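Local coordinates for adenylosuccinate lyase (Francisella tularensis subsp. tularensis SCHU S4, PDB 4EEI), which probably catalyses two fumarate-releasing steps of purine biosynthesis, splitting adenylosuccinate into AMP and fumarate and cleaving the succinyl-aminoimidazole carboxamide ribotide, at residues Y112-L117 and D167-Q172; S123-A128 and K153-Y158; F388-Q393 and I406-F411. One frame throughout, in Å; residues are numbered along the deposited sequence.

Interaction 1 (Y112-L117 and D167-Q172); sequences YVIKDL and DLKDFQ
L168 sets its CD1 methyl between two residues one helical turn apart, 3.8 Å from V113 CG1 and 3.7 Å from L117 CD2. This is the tight side of the contact. V113 can reach it because its CG1 lies anti to the backbone N (chi1 177°), and it meets the leucine at about a right angle. Beyond this pair, V113 packs on V321 of helix 304-333 and L168 on I225 of helix 217-244.

The other side opens toward solvent and is more polar. I114 runs past L168 in the opposite sense, its CG1 4.1 Å from L168 CB, and sets its CD1 against the flat face of the Q172 amide, 3.5 Å from Q172 OE1. The extended chain of K169 passes the isoleucine at a slant, touching it loosely through CE, 4.2 Å from I114 CG2, while its ammonium makes a weak, long ion pair with E118. Long polar residues suit this border, since their carbon chains partly shield I114 while their ends can face water.

The antiparallel helix axes stay 10.6 Å apart, a spacing filled by branched aliphatic chains. The segments are therefore joined by dispersion and hydrophobic burial, without directional polar bonds.

Interaction 2 (S123-A128 and K153-Y158); sequences SLLTKA and KFLGAY
K127 and F154 make the first of two CH-pi contacts here. The lysine CG sits above the ring, 3.7 Å from the F154 centroid and only 9° off the normal, so the second methylene of the lysine chain serves as an apolar lid. A bend at chi2 (67°) then turns the rest of the chain away, and the ammonium is bound by the carbonyl oxygens of I331 and L334. The second is less centred: L125 CB lies over the face of the Y158 ring, 29° off the normal, and L125 CD2 continues across the ring to stand 3.9 Å from Y158 OH.

Aliphatic packing fills in around the rings. L124 approaches the F154 ring at its edge through CD2, while its CD1 reaches A157 CB at 4.0 Å. L125 and L155 lie side by side with their CD1 methyls 3.8 Å apart; L155 goes on to V425 and F426 of helix 422-429 and to V209 of the second subunit.

Small residues suit the close spacing. A128 CB is 3.8 Å from F154 CB, and the backbones come close enough for L124 O to lie 3.6 Å from F154 CB. With alanines at 128 and 157, the axes approach to 7.9 Å. This is close antiparallel packing of helices 94-131 and 151-173 beside their connecting strand hairpin, in the helical bundle of the lyase 1 family.

Shape and polarisable ring faces thus join the helices, while the buried lysine charge is met by carbonyls elsewhere, which probably stabilise its protonated form.

Interaction 3 (F388-Q393 and I406-F411); sequences FSKKLQ and IPEMDF
S389 OG donates a 2.7 Å hydrogen bond to P407 O and is also hydrogen-bonded to Y356 OH of helix 352-363, so one small hydroxyl joins the loop to two helices. With chi1 at -71°, OG lies beside its backbone N and meets the proline carbonyl 28° out of the carbonyl plane. A water continues the link: it accepts from S389 N at 2.9 Å, donates to E408 OE1 and takes a weak bond from M409 N. That carboxylate oxygen is also hydrogen-bonded to S387 OG.

One turn along the helix, Q393 OE1 receives I406 N at 2.9 Å, in the carbonyl plane and nearly straight (168°). The carbonyl of the same residue is held as well: K390, its chain bent at three torsions, brings NZ back to donate a 3.2 Å hydrogen bond to I406 O. Between these grips I406 sets its CD1 4.1 Å from L392 CD2, a branched aliphatic chain filling the buried helix flank.

The 406-409 backbone is neither helix nor strand, and side chains of helix 388-400 and a water supply bonds to it: Q393 for I406 N, K390 for I406 O and S389 for P407 O, around a hydrophobic anchor.

Overall arrangement
From the N terminus, helix 94-131 runs through 112-117 and then 123-128, the hairpin strands 135-140 and 143-149 turn the chain back, and helix 151-173 returns past 153-158 and then 167-172. Interaction 2 therefore closes the shorter loop and interaction 1 the longer one enclosing it; the same two antiparallel helices make both contacts, whose centres lie about 18 Å apart. Interaction 3 follows in series, closing a short loop between helix 388-400 and the segment leading to helix 411-418. It lies in the C-terminal part of the chain, its nearest atoms about 14 Å from those of interaction 2.

Interaction 1 (Y112-L117 and D167-Q172)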
loop_
_atom_site.group_PDB
_atom_site.type_symbol
_atom_site.label_atom_id
_atom_site.label_comp_id
_atom_site.label_asym_id
_atom_site.label_seq_id
_atom_site.Cartn_x
_atom_site.Cartn_y
_atom_site.Cartn_z
ATOM N N TYR B 112 -26.240 1.221 -5.462
ATOM C CA TYR B 112 -25.957 2.510 -6.094
ATOM C C TYR B 112 -24.681 2.450 -6.940
ATOM O O TYR B 112 -24.627 3.021 -8.032
ATOM C CB TYR B 112 -25.838 3.625 -5.047
ATOM C CG TYR B 112 -27.158 4.125 -4.499
ATOM C CD1 TYR B 112 -27.980 4.961 -5.255
ATOM C CD2 TYR B 112 -27.575 3.785 -3.222
ATOM C CE1 TYR B 112 -29.194 5.425 -4.756
ATOM C CE2 TYR B 112 -28.786 4.248 -2.714
ATOM C CZ TYR B 112 -29.586 5.065 -3.484
ATOM O OH TYR B 112 -30.782 5.519 -2.968
ATOM N N VAL B 113 -23.657 1.779 -6.428
ATOM C CA VAL B 113 -22.397 1.647 -7.160
ATOM C C VAL B 113 -22.634 0.913 -8.471
ATOM O O VAL B 113 -22.151 1.331 -9.518
ATOM C CB VAL B 113 -21.371 0.879 -6.340
ATOM C CG1 VAL B 113 -20.076 0.670 -7.147
ATOM C CG2 VAL B 113 -21.082 1.628 -5.041
ATOM N N ILE B 114 -23.401 -0.169 -8.406
ATOM C CA ILE B 114 -23.669 -0.986 -9.591
ATOM C C ILE B 114 -24.471 -0.202 -10.635
ATOM O O ILE B 114 -24.168 -0.248 -11.841
ATOM C CB ILE B 114 -24.379 -2.303 -9.202
ATOM C CG1 ILE B 114 -23.378 -3.242 -8.532
ATOM C CG2 ILE B 114 -24.985 -2.993 -10.437
ATOM C CD1 ILE B 114 -24.006 -4.499 -7.936
ATOM N N LYS B 115 -25.485 0.533 -10.181
ATOM C CA LYS B 115 -26.291 1.338 -11.092
ATOM C C LYS B 115 -25.408 2.375 -11.765
ATOM O O LYS B 115 -25.485 2.586 -12.980
ATOM C CB LYS B 115 -27.422 2.049 -10.340
ATOM C CG LYS B 115 -28.254 2.966 -11.227
ATOM C CD LYS B 115 -29.173 3.876 -10.413
ATOM C CE LYS B 115 -30.056 4.750 -11.315
ATOM N NZ LYS B 115 -29.276 5.607 -12.264
ATOM N N ASP B 116 -24.554 3.018 -10.976
ATOM C CA ASP B 116 -23.691 4.067 -11.521
ATOM C C ASP B 116 -22.548 3.517 -12.379
ATOM O O ASP B 116 -22.147 4.153 -13.348
ATOM C CB ASP B 116 -23.153 4.966 -10.404
ATOM C CG ASP B 116 -24.236 5.843 -9.796
ATOM O OD1 ASP B 116 -25.144 6.268 -10.537
ATOM O OD2 ASP B 116 -24.192 6.096 -8.573
ATOM N N LEU B 117 -22.019 2.348 -12.028
ATOM C CA LEU B 117 -20.989 1.723 -12.858
ATOM C C LEU B 117 -21.555 1.307 -14.219
ATOM O O LEU B 117 -20.924 1.515 -15.255
ATOM C CB LEU B 117 -20.355 0.525 -12.138
ATOM C CG LEU B 117 -19.333 -0.334 -12.897
ATOM C CD1 LEU B 117 -18.149 0.504 -13.357
ATOM C CD2 LEU B 117 -18.849 -1.486 -12.029
ATOM N N ASP B 167 -17.676 -8.482 -12.061
ATOM C CA ASP B 167 -17.142 -8.815 -10.730
ATOM C C ASP B 167 -18.131 -8.383 -9.642
ATOM O O ASP B 167 -18.393 -9.134 -8.700
ATOM C CB ASP B 167 -15.803 -8.104 -10.461
ATOM C CG ASP B 167 -14.657 -8.611 -11.333
ATOM O OD1 ASP B 167 -14.775 -9.723 -11.894
ATOM O OD2 ASP B 167 -13.622 -7.890 -11.435
ATOM N N LEU B 168 -18.661 -7.168 -9.761
ATOM C CA LEU B 168 -19.565 -6.630 -8.737
ATOM C C LEU B 168 -20.907 -7.358 -8.711
ATOM O O LEU B 168 -21.453 -7.650 -7.634
ATOM C CB LEU B 168 -19.794 -5.124 -8.921
ATOM C CG LEU B 168 -18.724 -4.154 -8.442
ATOM C CD1 LEU B 168 -19.222 -2.727 -8.560
ATOM C CD2 LEU B 168 -18.332 -4.457 -7.005
ATOM N N LYS B 169 -21.447 -7.648 -9.891
ATOM C CA LYS B 169 -22.709 -8.368 -9.962
ATOM C C LYS B 169 -22.532 -9.797 -9.427
ATOM O O LYS B 169 -23.446 -10.356 -8.813
ATOM C CB LYS B 169 -23.263 -8.357 -11.390
ATOM C CG LYS B 169 -23.834 -6.990 -11.814
ATOM C CD LYS B 169 -24.459 -7.054 -13.206
ATOM C CE LYS B 169 -25.282 -5.805 -13.498
ATOM N NZ LYS B 169 -25.814 -5.756 -14.891
ATOM N N ASP B 170 -21.359 -10.384 -9.651
ATOM C CA ASP B 170 -21.054 -11.693 -9.075
ATOM C C ASP B 170 -21.044 -11.615 -7.553
ATOM O O ASP B 170 -21.571 -12.491 -6.869
ATOM C CB ASP B 170 -19.699 -12.220 -9.560
ATOM C CG ASP B 170 -19.749 -12.752 -10.986
ATOM O OD1 ASP B 170 -20.863 -13.023 -11.486
ATOM O OD2 ASP B 170 -18.665 -12.906 -11.600
ATOM N N PHE B 171 -20.429 -10.570 -7.021
ATOM C CA PHE B 171 -20.352 -10.413 -5.569
ATOM C C PHE B 171 -21.742 -10.148 -5.028
ATOM O O PHE B 171 -22.099 -10.618 -3.953
ATOM C CB PHE B 171 -19.441 -9.257 -5.196
ATOM C CG PHE B 171 -19.137 -9.181 -3.725
ATOM C CD1 PHE B 171 -19.924 -8.418 -2.872
ATOM C CD2 PHE B 171 -18.066 -9.873 -3.197
ATOM C CE1 PHE B 171 -19.632 -8.352 -1.499
ATOM C CE2 PHE B 171 -17.768 -9.818 -1.829
ATOM C CZ PHE B 171 -18.553 -9.060 -0.981
ATOM N N GLN B 172 -22.535 -9.394 -5.781
ATOM C CA GLN B 172 -23.906 -9.115 -5.379
ATOM C C GLN B 172 -24.720 -10.403 -5.241
ATOM O O GLN B 172 -25.561 -10.519 -4.344
ATOM C CB GLN B 172 -24.566 -8.162 -6.380
ATOM C CG GLN B 172 -25.919 -7.627 -5.941
ATOM C CD GLN B 172 -26.533 -6.729 -6.988
ATOM O OE1 GLN B 172 -27.029 -5.634 -6.683
ATOM N NE2 GLN B 172 -26.507 -7.184 -8.240
#

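Interaction 2 (S123-A128 and K153-Y158)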
loop_
_atom_site.group_PDB
_atom_site.type_symbol
_atom_site.label_atom_id
_atom_site.label_comp_id
_atom_site.label_asym_id
_atom_site.label_seq_id
_atom_site.Cartn_x
_atom_site.Cartn_y
_atom_site.Cartn_z
ATOM N N SER B 123 -22.356 5.147 -21.050
ATOM C CA SER B 123 -21.860 6.407 -21.603
ATOM C C SER B 123 -20.561 6.230 -22.404
ATOM O O SER B 123 -20.360 6.901 -23.427
ATOM C CB SER B 123 -21.662 7.438 -20.487
ATOM O OG SER B 123 -22.902 7.994 -20.097
ATOM N N LEU B 124 -19.685 5.352 -21.927
ATOM C CA LEU B 124 -18.440 5.042 -22.637
ATOM C C LEU B 124 -18.696 4.394 -24.002
ATOM O O LEU B 124 -18.052 4.750 -24.990
ATOM C CB LEU B 124 -17.542 4.137 -21.789
ATOM C CG LEU B 124 -16.837 4.859 -20.635
ATOM C CD1 LEU B 124 -16.166 3.848 -19.736
ATOM C CD2 LEU B 124 -15.797 5.821 -21.196
ATOM N N LEU B 125 -19.631 3.448 -24.060
ATOM C CA LEU B 125 -19.991 2.814 -25.338
ATOM C C LEU B 125 -20.652 3.817 -26.283
ATOM O O LEU B 125 -20.440 3.793 -27.506
ATOM C CB LEU B 125 -20.907 1.599 -25.100
ATOM C CG LEU B 125 -21.287 0.776 -26.335
ATOM C CD1 LEU B 125 -20.045 0.378 -27.101
ATOM C CD2 LEU B 125 -22.091 -0.457 -25.954
ATOM N N THR B 126 -21.477 4.695 -25.719
ATOM C CA THR B 126 -22.094 5.747 -26.507
ATOM C C THR B 126 -21.018 6.610 -27.138
ATOM O O THR B 126 -21.092 6.935 -28.318
ATOM C CB THR B 126 -23.040 6.606 -25.664
ATOM O OG1 THR B 126 -24.203 5.835 -25.329
ATOM C CG2 THR B 126 -23.466 7.850 -26.443
ATOM N N LYS B 127 -20.009 6.969 -26.354
ATOM C CA LYS B 127 -18.894 7.740 -26.890
ATOM C C LYS B 127 -18.089 6.948 -27.932
ATOM O O LYS B 127 -17.683 7.495 -28.954
ATOM C CB LYS B 127 -17.981 8.189 -25.756
ATOM C CG LYS B 127 -17.422 9.587 -25.950
ATOM C CD LYS B 127 -18.513 10.666 -25.869
ATOM C CE LYS B 127 -17.906 12.054 -26.038
ATOM N NZ LYS B 127 -18.806 13.158 -25.592
ATOM N N ALA B 128 -17.868 5.663 -27.670
ATOM C CA ALA B 128 -17.181 4.793 -28.627
ATOM C C ALA B 128 -17.919 4.664 -29.962
ATOM O O ALA B 128 -17.292 4.710 -31.026
ATOM C CB ALA B 128 -16.922 3.416 -28.017
ATOM N N LYS B 153 -10.482 3.841 -28.173
ATOM C CA LYS B 153 -9.996 4.321 -26.875
ATOM C C LYS B 153 -11.115 4.193 -25.849
ATOM O O LYS B 153 -10.922 3.663 -24.756
ATOM C CB LYS B 153 -9.521 5.774 -26.953
ATOM C CG LYS B 153 -8.265 5.991 -27.804
ATOM C CD LYS B 153 -7.977 7.485 -27.958
ATOM C CE LYS B 153 -6.640 7.743 -28.664
ATOM N NZ LYS B 153 -5.480 7.193 -27.899
ATOM N N PHE B 154 -12.295 4.670 -26.211
ATOM C CA PHE B 154 -13.431 4.576 -25.309
ATOM C C PHE B 154 -13.909 3.143 -25.159
ATOM O O PHE B 154 -14.381 2.760 -24.102
ATOM C CB PHE B 154 -14.578 5.452 -25.809
ATOM C CG PHE B 154 -14.262 6.913 -25.808
ATOM C CD1 PHE B 154 -14.128 7.599 -24.610
ATOM C CD2 PHE B 154 -14.109 7.604 -27.000
ATOM C CE1 PHE B 154 -13.833 8.960 -24.601
ATOM C CE2 PHE B 154 -13.819 8.959 -26.999
ATOM C CZ PHE B 154 -13.682 9.635 -25.795
ATOM N N LEU B 155 -13.818 2.353 -26.223
ATOM C CA LEU B 155 -14.284 0.976 -26.147
ATOM C C LEU B 155 -13.379 0.167 -25.225
ATOM O O LEU B 155 -13.833 -0.746 -24.530
ATOM C CB LEU B 155 -14.349 0.337 -27.543
ATOM C CG LEU B 155 -15.003 -1.049 -27.578
ATOM C CD1 LEU B 155 -16.522 -0.956 -27.325
ATOM C CD2 LEU B 155 -14.728 -1.764 -28.908
ATOM N N GLY B 156 -12.092 0.507 -25.208
ATOM C CA GLY B 156 -11.146 -0.158 -24.326
ATOM C C GLY B 156 -11.440 0.094 -22.859
ATOM O O GLY B 156 -11.229 -0.778 -21.998
ATOM N N ALA B 157 -11.907 1.299 -22.559
ATOM C CA ALA B 157 -12.323 1.610 -21.203
ATOM C C ALA B 157 -13.639 0.891 -20.922
ATOM O O ALA B 157 -13.834 0.343 -19.837
ATOM C CB ALA B 157 -12.483 3.092 -21.033
ATOM N N TYR B 158 -14.544 0.905 -21.899
ATOM C CA TYR B 158 -15.828 0.209 -21.750
ATOM C C TYR B 158 -15.659 -1.241 -21.319
ATOM O O TYR B 158 -16.249 -1.669 -20.322
ATOM C CB TYR B 158 -16.633 0.280 -23.052
ATOM C CG TYR B 158 -17.839 -0.639 -23.103
ATOM C CD1 TYR B 158 -19.030 -0.293 -22.480
ATOM C CD2 TYR B 158 -17.783 -1.846 -23.785
ATOM C CE1 TYR B 158 -20.132 -1.126 -22.532
ATOM C CE2 TYR B 158 -18.879 -2.686 -23.841
ATOM C CZ TYR B 158 -20.049 -2.316 -23.218
ATOM O OH TYR B 158 -21.138 -3.154 -23.274
#

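Interaction 3 (F388-Q393 and I406-F411)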
loop_
_atom_site.group_PDB
_atom_site.type_symbol
_atom_site.label_atom_id
_atom_site.label_comp_id
_atom_site.label_asym_id
_atom_site.label_seq_id
_atom_site.Cartn_x
_atom_site.Cartn_y
_atom_site.Cartn_z
ATOM N N PHE B 388 3.001 7.516 -53.025
ATOM C CA PHE B 388 3.985 6.518 -52.605
ATOM C C PHE B 388 3.703 5.180 -53.294
ATOM O O PHE B 388 4.617 4.544 -53.822
ATOM C CB PHE B 388 3.949 6.358 -51.074
ATOM C CG PHE B 388 5.213 5.776 -50.472
ATOM C CD1 PHE B 388 5.856 4.687 -51.049
ATOM C CD2 PHE B 388 5.746 6.316 -49.308
ATOM C CE1 PHE B 388 7.007 4.155 -50.487
ATOM C CE2 PHE B 388 6.900 5.789 -48.740
ATOM C CZ PHE B 388 7.531 4.708 -49.332
ATOM N N SER B 389 2.437 4.770 -53.297
ATOM C CA SER B 389 2.037 3.490 -53.883
ATOM C C SER B 389 2.416 3.365 -55.359
ATOM O O SER B 389 3.204 2.497 -55.729
ATOM C CB SER B 389 0.535 3.255 -53.706
ATOM O OG SER B 389 0.210 2.991 -52.348
ATOM N N LYS B 390 1.857 4.234 -56.195
ATOM C CA LYS B 390 2.089 4.174 -57.640
ATOM C C LYS B 390 3.566 4.231 -58.023
ATOM O O LYS B 390 3.991 3.582 -58.978
ATOM C CB LYS B 390 1.309 5.281 -58.358
ATOM C CG LYS B 390 -0.186 5.010 -58.455
ATOM C CD LYS B 390 -0.451 3.663 -59.120
ATOM C CE LYS B 390 -1.282 2.729 -58.234
ATOM N NZ LYS B 390 -0.521 2.143 -57.090
ATOM N N LYS B 391 4.342 4.999 -57.265
ATOM C CA LYS B 391 5.777 5.127 -57.502
ATOM C C LYS B 391 6.521 3.845 -57.168
ATOM O O LYS B 391 7.423 3.434 -57.897
ATOM C CB LYS B 391 6.342 6.278 -56.679
ATOM C CG LYS B 391 5.809 7.624 -57.115
ATOM C CD LYS B 391 6.108 8.707 -56.109
ATOM C CE LYS B 391 6.193 10.039 -56.821
ATOM N NZ LYS B 391 7.135 9.982 -57.977
ATOM N N LEU B 392 6.151 3.224 -56.053
ATOM C CA LEU B 392 6.745 1.953 -55.671
ATOM C C LEU B 392 6.371 0.883 -56.691
ATOM O O LEU B 392 7.216 0.101 -57.133
ATOM C CB LEU B 392 6.273 1.538 -54.280
ATOM C CG LEU B 392 6.947 0.293 -53.709
ATOM C CD1 LEU B 392 8.434 0.535 -53.561
ATOM C CD2 LEU B 392 6.327 -0.089 -52.367
ATOM N N GLN B 393 5.090 0.867 -57.051
ATOM C CA GLN B 393 4.552 -0.008 -58.087
ATOM C C GLN B 393 5.316 0.138 -59.397
ATOM O O GLN B 393 5.533 -0.839 -60.117
ATOM C CB GLN B 393 3.076 0.324 -58.310
ATOM C CG GLN B 393 2.432 -0.370 -59.496
ATOM C CD GLN B 393 1.043 -0.872 -59.170
ATOM O OE1 GLN B 393 0.786 -1.327 -58.057
ATOM N NE2 GLN B 393 0.137 -0.786 -60.135
ATOM N N ILE B 406 -0.761 -2.544 -55.904
ATOM C CA ILE B 406 -0.540 -1.855 -54.636
ATOM C C ILE B 406 -1.670 -0.867 -54.361
ATOM O O ILE B 406 -1.889 0.062 -55.134
ATOM C CB ILE B 406 0.812 -1.104 -54.640
ATOM C CG1 ILE B 406 1.955 -2.060 -54.991
ATOM C CG2 ILE B 406 1.062 -0.442 -53.294
ATOM C CD1 ILE B 406 3.345 -1.468 -54.820
ATOM N N PRO B 407 -2.394 -1.056 -53.250
ATOM C CA PRO B 407 -3.523 -0.154 -53.001
ATOM C C PRO B 407 -3.041 1.261 -52.704
ATOM O O PRO B 407 -1.972 1.440 -52.117
ATOM C CB PRO B 407 -4.183 -0.761 -51.764
ATOM C CG PRO B 407 -3.049 -1.400 -51.024
ATOM C CD PRO B 407 -2.110 -1.927 -52.094
ATOM N N GLU B 408 -3.819 2.247 -53.132
ATOM C CA GLU B 408 -3.473 3.645 -52.931
ATOM C C GLU B 408 -3.567 4.004 -51.456
ATOM O O GLU B 408 -4.593 3.779 -50.818
ATOM C CB GLU B 408 -4.397 4.547 -53.750
ATOM C CG GLU B 408 -4.075 6.027 -53.643
ATOM C CD GLU B 408 -2.726 6.372 -54.241
ATOM O OE1 GLU B 408 -2.106 7.356 -53.787
ATOM O OE2 GLU B 408 -2.287 5.658 -55.165
ATOM N N MET B 409 -2.489 4.558 -50.917
ATOM C CA MET B 409 -2.453 4.918 -49.508
ATOM C C MET B 409 -2.716 6.402 -49.280
ATOM O O MET B 409 -1.967 7.073 -48.574
ATOM C CB MET B 409 -1.124 4.503 -48.875
ATOM C CG MET B 409 -1.035 3.019 -48.554
ATOM S SD MET B 409 -2.562 2.351 -47.865
ATOM C CE MET B 409 -2.144 2.301 -46.125
ATOM N N ASP B 410 -3.787 6.908 -49.880
ATOM C CA ASP B 410 -4.237 8.261 -49.597
ATOM C C ASP B 410 -5.017 8.213 -48.291
ATOM O O ASP B 410 -5.054 7.177 -47.631
ATOM C CB ASP B 410 -5.109 8.801 -50.731
ATOM C CG ASP B 410 -6.259 7.879 -51.074
ATOM O OD1 ASP B 410 -6.355 6.792 -50.469
ATOM O OD2 ASP B 410 -7.069 8.243 -51.951
ATOM N N PHE B 411 -5.639 9.322 -47.913
ATOM C CA PHE B 411 -6.380 9.360 -46.659
ATOM C C PHE B 411 -7.426 8.254 -46.583
ATOM O O PHE B 411 -7.491 7.519 -45.600
ATOM C CB PHE B 411 -7.034 10.724 -46.443
ATOM C CG PHE B 411 -7.589 10.911 -45.060
ATOM C CD1 PHE B 411 -6.745 10.978 -43.966
ATOM C CD2 PHE B 411 -8.954 11.008 -44.854
ATOM C CE1 PHE B 411 -7.249 11.146 -42.692
ATOM C CE2 PHE B 411 -9.466 11.175 -43.582
ATOM C CZ PHE B 411 -8.612 11.245 -42.499
HETATM O O HOH W 1 0.288 6.114 -51.958
#